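Local coordinates for protein alanine dehydrogenase/pyridine nucleotide transhydrogenase (Mycobacterium smegmatis str. MC2 155, PDB 3P2Y) that probably transfers reducing equivalents between NAD(H) and NADP(H) as part of a transhydrogenase that couples this exchange to proton movement across a membrane, at residues Trp83-Asp86 with Val87-Lys90; Pro118-Ala121 with Ser122-Ile126. All coordinates share one frame; numbering follows the deposited sequence.

Contacts 1 and 2 belong to the same N-terminal domain, with centres about 16 Å apart and nearest atoms about 8 Å apart, so they do not touch. Contact 1 leads into and along strand 87-89 in the parallel sheet, and contact 2 is one stretch of helix 118-126, later in the chain. What joins them is the region 96-102: W83 and K90 of contact 1 touch E98, L120, R123 and L124 of contact 2 touch I99, and both V88 and L124 reach L102. Contact 1 also lies near calcium, a bound ion being about 4 Å from the side chain of D86 without evident ligation, whereas contact 2 lies away from the annotated sites.

Contact 1: Trp83-Asp86 with Val87-Lys90; sequences WPAD and VVVK
W83 packs on V88 and K90, five and seven residues further on, spanning the turn that leads from the loop into strand 87-89. Its ring meets V88 obliquely, CZ3 lying 4.2 Å from CG1 of V88, while the other branch of the same valine, CG2, packs 3.5 Å from the carbonyl O of W83. The methyls of V88 thus meet different parts of W83, CG1 the six-membered ring and CG2 the main chain. K90 arrives at the ring edge, near the ring plane, with its CE 3.8 Å from W83 CH2. A bend at chi3 (-54°) brings CE to the indole edge, and a second at chi4 (-47°) turns NZ off to a salt bridge with E30 and a hydrogen bond to the carbonyl of N92. A85 adds a smaller apolar contact, its CB 4.1 Å from V88 CG2.

Round these side chains, L102 covers V88, and E98 touches both W83 and K90. On V87 the side chain instead packs against I25 and L351. D86 carries its carboxylate away from the turn: OD1 forms a salt bridge with K103 and OD2 accepts the backbone N-H of L24, two bonds that hold it in place. D86 belongs to a calcium site observed for this protein; an ion about 4 Å from its side chain is not evidently ligated. Backbone bonds from V87 to L24 and G26, and from V88 to V107 and I109, seat the strand between 24-27 and 107-110, the inner position of the fourth strand in a parallel sheet of Rossmann-like order 3-2-1-4-5-6.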
ATOM      1  N   TRP A  83      19.303  -2.421 -30.254  1.00 13.16           N
ATOM      2  CA  TRP A  83      19.375  -3.845 -30.618  1.00 13.55           C
ATOM      3  C   TRP A  83      20.660  -4.308 -31.293  1.00 14.56           C
ATOM      4  O   TRP A  83      21.075  -5.454 -31.062  1.00 15.74           O
ATOM      5  CB  TRP A  83      18.146  -4.275 -31.440  1.00 13.87           C
ATOM      6  CG  TRP A  83      16.886  -4.057 -30.658  1.00 13.31           C
ATOM      7  CD1 TRP A  83      15.949  -3.073 -30.863  1.00 15.31           C
ATOM      8  CD2 TRP A  83      16.433  -4.821 -29.556  1.00 13.89           C
ATOM      9  NE1 TRP A  83      14.944  -3.181 -29.936  1.00 16.82           N
ATOM     10  CE2 TRP A  83      15.207  -4.246 -29.125  1.00 15.22           C
ATOM     11  CE3 TRP A  83      16.940  -5.941 -28.878  1.00 15.27           C
ATOM     12  CZ2 TRP A  83      14.480  -4.749 -28.040  1.00 16.63           C
ATOM     13  CZ3 TRP A  83      16.208  -6.457 -27.804  1.00 15.05           C
ATOM     14  CH2 TRP A  83      14.999  -5.852 -27.392  1.00 15.11           C
ATOM     15  N   PRO A  84      21.298  -3.443 -32.107  1.00 14.83           N
ATOM     16  CA  PRO A  84      22.510  -3.969 -32.761  1.00 16.27           C
ATOM     17  C   PRO A  84      23.814  -3.818 -31.964  1.00 16.52           C
ATOM     18  O   PRO A  84      24.923  -4.000 -32.522  1.00 16.96           O
ATOM     19  CB  PRO A  84      22.560  -3.203 -34.081  1.00 17.48           C
ATOM     20  CG  PRO A  84      21.851  -1.910 -33.840  1.00 18.13           C
ATOM     21  CD  PRO A  84      20.836  -2.175 -32.710  1.00 14.51           C
ATOM     22  N   ALA A  85      23.693  -3.522 -30.670  1.00 14.77           N
ATOM     23  CA  ALA A  85      24.867  -3.323 -29.803  1.00 14.38           C
ATOM     24  C   ALA A  85      25.693  -4.598 -29.665  1.00 14.08           C
ATOM     25  O   ALA A  85      25.199  -5.720 -29.892  1.00 14.81           O
ATOM     26  CB  ALA A  85      24.410  -2.838 -28.383  1.00 13.33           C
ATOM     27  N   ASP A  86      26.941  -4.430 -29.231  1.00 12.85           N
ATOM     28  CA  ASP A  86      27.800  -5.574 -28.915  1.00 13.66           C
ATOM     29  C   ASP A  86      27.291  -6.370 -27.722  1.00 13.24           C
ATOM     30  O   ASP A  86      27.466  -7.592 -27.657  1.00 13.41           O
ATOM     31  CB  ASP A  86      29.200  -5.076 -28.594  1.00 13.36           C
ATOM     32  CG  ASP A  86      29.808  -4.316 -29.736  1.00 16.83           C
ATOM     33  OD1 ASP A  86      29.882  -4.893 -30.834  1.00 18.58           O
ATOM     34  OD2 ASP A  86      30.178  -3.143 -29.536  1.00 17.28           O
ATOM     35  N   VAL A  87      26.699  -5.671 -26.756  1.00 12.02           N
ATOM     36  CA  VAL A  87      26.094  -6.339 -25.607  1.00 11.36           C
ATOM     37  C   VAL A  87      24.748  -5.687 -25.397  1.00 10.96           C
ATOM     38  O   VAL A  87      24.686  -4.468 -25.230  1.00 11.39           O
ATOM     39  CB  VAL A  87      26.903  -6.133 -24.299  1.00 11.79           C
ATOM     40  CG1 VAL A  87      26.229  -6.863 -23.116  1.00 11.88           C
ATOM     41  CG2 VAL A  87      28.383  -6.613 -24.445  1.00 13.43           C
ATOM     42  N   VAL A  88      23.679  -6.472 -25.442  1.00  9.82           N
ATOM     43  CA  VAL A  88      22.333  -5.927 -25.163  1.00 10.03           C
ATOM     44  C   VAL A  88      21.955  -6.435 -23.789  1.00  9.07           C
ATOM     45  O   VAL A  88      22.057  -7.642 -23.516  1.00  9.70           O
ATOM     46  CB  VAL A  88      21.305  -6.412 -26.209  1.00  9.95           C
ATOM     47  CG1 VAL A  88      19.856  -5.995 -25.831  1.00  9.04           C
ATOM     48  CG2 VAL A  88      21.694  -5.872 -27.615  1.00 10.84           C
ATOM     49  N   VAL A  89      21.544  -5.517 -22.904  1.00  9.26           N
ATOM     50  CA  VAL A  89      21.138  -5.896 -21.554  1.00  9.55           C
ATOM     51  C   VAL A  89      19.678  -5.530 -21.396  1.00  8.94           C
ATOM     52  O   VAL A  89      19.291  -4.417 -21.721  1.00  8.83           O
ATOM     53  CB  VAL A  89      21.999  -5.225 -20.434  1.00  9.67           C
ATOM     54  CG1 VAL A  89      23.471  -5.680 -20.550  1.00 10.20           C
ATOM     55  CG2 VAL A  89      21.910  -3.692 -20.453  1.00 11.14           C
ATOM     56  N   LYS A  90      18.862  -6.481 -20.969  1.00  8.37           N
ATOM     57  CA  LYS A  90      17.420  -6.175 -20.848  1.00  8.73           C
ATOM     58  C   LYS A  90      16.873  -6.913 -19.649  1.00  8.87           C
ATOM     59  O   LYS A  90      17.608  -7.656 -19.011  1.00  9.37           O
ATOM     60  CB  LYS A  90      16.674  -6.550 -22.152  1.00 10.30           C
ATOM     61  CG  LYS A  90      16.375  -8.057 -22.347  1.00  9.35           C
ATOM     62  CD  LYS A  90      15.718  -8.325 -23.760  1.00 10.86           C
ATOM     63  CE  LYS A  90      14.443  -7.460 -24.009  1.00 11.25           C
ATOM     64  NZ  LYS A  90      13.431  -7.447 -22.849  1.00 10.38           N
TER

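Contact 2: Pro118-Ala121 with Ser122-Ile126; sequences PELA and SRLRI
R125 folds back over A121, one turn earlier in the helix. Its CB sits 3.4 Å from the carbonyl O of A121, the acceptor for the backbone N-H of R125. CG stands anti to the backbone N (chi1 -170°), and CG and CD carry the chain outward before a sharp bend at chi3 (25°) turns NE and the guanidinium back toward the preceding turn. There one face of the guanidinium lies over the A121 carbonyl, with the carbonyl O offset toward the rim of the flat group. NH2 comes 4.1 Å from A121 C and 4.4 Å from A121 CB, a loose contact, and NH1 at the other branch makes a weak hydrogen bond to the carbonyl of T375, close to the end of the modelled chain.

The backbone beneath is regular alpha-helix: R123 N to E119 O, L124 N to L120 O and R125 N to A121 O are each i to i+4 hydrogen bonds of 2.9 Å. Helix 118-126 forms the crossover of a beta-alpha-beta unit, linking the parallel strands 107-110 and 130-133.

L120 and L124, both buried, meet on the inner face. CG of L124 lies 3.3 Å from the carbonyl O of L120, and L124 CD1 comes within 4.4 Å of L120 CG, a loose apolar contact. Both leucines pack on I99 of helix 96-99; L120 further touches P93, and L124 touches L102 and T375. R123 also touches I99. Its CB lies 3.5 Å from E119 O, and the rest of the chain extends off the helix to where NH1 hydrogen-bonds to OG of S96.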
ATOM      1  N   PRO A 118      12.568 -23.069 -23.248  1.00 25.08           N
ATOM      2  CA  PRO A 118      13.785 -23.729 -23.732  1.00 25.45           C
ATOM      3  C   PRO A 118      14.145 -23.435 -25.198  1.00 25.65           C
ATOM      4  O   PRO A 118      15.326 -23.435 -25.536  1.00 26.22           O
ATOM      5  CB  PRO A 118      13.461 -25.218 -23.555  1.00 26.35           C
ATOM      6  CG  PRO A 118      11.996 -25.278 -23.564  1.00 25.80           C
ATOM      7  CD  PRO A 118      11.575 -24.070 -22.818  1.00 24.83           C
ATOM      8  N   GLU A 119      13.147 -23.153 -26.035  1.00 24.66           N
ATOM      9  CA  GLU A 119      13.379 -22.802 -27.439  1.00 25.07           C
ATOM     10  C   GLU A 119      14.158 -21.504 -27.595  1.00 23.79           C
ATOM     11  O   GLU A 119      14.803 -21.285 -28.614  1.00 22.93           O
ATOM     12  CB  GLU A 119      12.065 -22.634 -28.204  1.00 25.86           C
ATOM     13  CG  GLU A 119      11.322 -23.923 -28.541  1.00 30.52           C
ATOM     14  CD  GLU A 119      10.044 -23.648 -29.349  1.00 35.75           C
ATOM     15  OE1 GLU A 119       9.624 -22.463 -29.452  1.00 38.59           O
ATOM     16  OE2 GLU A 119       9.450 -24.611 -29.875  1.00 37.82           O
ATOM     17  N   LEU A 120      14.090 -20.632 -26.590  1.00 22.51           N
ATOM     18  CA  LEU A 120      14.777 -19.351 -26.658  1.00 20.87           C
ATOM     19  C   LEU A 120      16.277 -19.535 -26.829  1.00 20.36           C
ATOM     20  O   LEU A 120      16.900 -18.821 -27.632  1.00 19.31           O
ATOM     21  CB  LEU A 120      14.495 -18.547 -25.386  1.00 21.72           C
ATOM     22  CG  LEU A 120      14.308 -17.066 -25.548  1.00 24.04           C
ATOM     23  CD1 LEU A 120      13.224 -16.808 -26.599  1.00 27.58           C
ATOM     24  CD2 LEU A 120      13.908 -16.490 -24.186  1.00 24.77           C
ATOM     25  N   ALA A 121      16.859 -20.484 -26.082  1.00 19.64           N
ATOM     26  CA  ALA A 121      18.286 -20.810 -26.203  1.00 19.32           C
ATOM     27  C   ALA A 121      18.647 -21.187 -27.647  1.00 18.90           C
ATOM     28  O   ALA A 121      19.655 -20.734 -28.203  1.00 17.47           O
ATOM     29  CB  ALA A 121      18.644 -21.966 -25.289  1.00 19.81           C
ATOM     30  N   SER A 122      17.821 -22.053 -28.224  1.00 18.74           N
ATOM     31  CA  SER A 122      18.012 -22.505 -29.605  0.70 18.96           C
ATOM     32  C   SER A 122      17.954 -21.331 -30.560  1.00 17.53           C
ATOM     33  O   SER A 122      18.823 -21.151 -31.425  1.00 17.45           O
ATOM     34  CB  SER A 122      16.914 -23.502 -29.975  0.70 19.09           C
ATOM     35  OG  SER A 122      17.113 -24.721 -29.292  0.70 23.16           O
ATOM     36  N   ARG A 123      16.900 -20.543 -30.426  1.00 17.75           N
ATOM     37  CA  ARG A 123      16.727 -19.370 -31.276  1.00 17.93           C
ATOM     38  C   ARG A 123      17.926 -18.424 -31.215  1.00 16.21           C
ATOM     39  O   ARG A 123      18.382 -17.910 -32.242  1.00 15.13           O
ATOM     40  CB  ARG A 123      15.449 -18.640 -30.885  1.00 18.75           C
ATOM     41  CG  ARG A 123      15.172 -17.454 -31.696  1.00 23.36           C
ATOM     42  CD  ARG A 123      14.573 -17.811 -33.061  1.00 30.18           C
ATOM     43  NE  ARG A 123      14.414 -16.571 -33.807  1.00 33.37           N
ATOM     44  CZ  ARG A 123      13.275 -15.890 -33.852  1.00 36.00           C
ATOM     45  NH1 ARG A 123      12.189 -16.385 -33.235  1.00 36.19           N
ATOM     46  NH2 ARG A 123      13.213 -14.740 -34.533  1.00 35.26           N
ATOM     47  N   LEU A 124      18.455 -18.204 -30.011  1.00 14.38           N
ATOM     48  CA  LEU A 124      19.594 -17.287 -29.839  1.00 13.50           C
ATOM     49  C   LEU A 124      20.869 -17.882 -30.430  1.00 14.40           C
ATOM     50  O   LEU A 124      21.651 -17.182 -31.081  1.00 14.10           O
ATOM     51  CB  LEU A 124      19.778 -16.914 -28.343  1.00 12.74           C
ATOM     52  CG  LEU A 124      18.599 -16.042 -27.860  1.00 12.74           C
ATOM     53  CD1 LEU A 124      18.548 -15.995 -26.307  1.00 14.48           C
ATOM     54  CD2 LEU A 124      18.728 -14.630 -28.417  1.00 15.07           C
ATOM     55  N   ARG A 125      21.054 -19.187 -30.250  1.00 15.12           N
ATOM     56  CA  ARG A 125      22.206 -19.873 -30.849  1.00 16.63           C
ATOM     57  C   ARG A 125      22.182 -19.731 -32.391  1.00 16.55           C
ATOM     58  O   ARG A 125      23.203 -19.423 -33.026  1.00 16.52           O
ATOM     59  CB  ARG A 125      22.195 -21.346 -30.435  1.00 17.49           C
ATOM     60  CG  ARG A 125      23.438 -22.163 -30.769  1.00 23.33           C
ATOM     61  CD  ARG A 125      23.456 -23.518 -29.983  1.00 29.38           C
ATOM     62  NE  ARG A 125      22.142 -24.044 -29.556  1.00 37.64           N
ATOM     63  CZ  ARG A 125      21.791 -24.354 -28.297  1.00 40.45           C
ATOM     64  NH1 ARG A 125      22.637 -24.198 -27.280  1.00 42.62           N
ATOM     65  NH2 ARG A 125      20.576 -24.831 -28.042  1.00 41.77           N
ATOM     66  N   ILE A 126      21.012 -19.941 -32.977  1.00 17.41           N
ATOM     67  CA  ILE A 126      20.849 -19.843 -34.432  1.00 18.38           C
ATOM     68  C   ILE A 126      21.151 -18.432 -34.918  1.00 18.18           C
ATOM     69  O   ILE A 126      21.762 -18.238 -35.993  1.00 18.18           O
ATOM     70  CB  ILE A 126      19.446 -20.295 -34.863  1.00 19.45           C
ATOM     71  CG1 ILE A 126      19.317 -21.821 -34.690  1.00 19.96           C
ATOM     72  CG2 ILE A 126      19.135 -19.804 -36.310  1.00 20.82           C
ATOM     73  CD1 ILE A 126      17.858 -22.334 -34.610  1.00 21.13           C
TER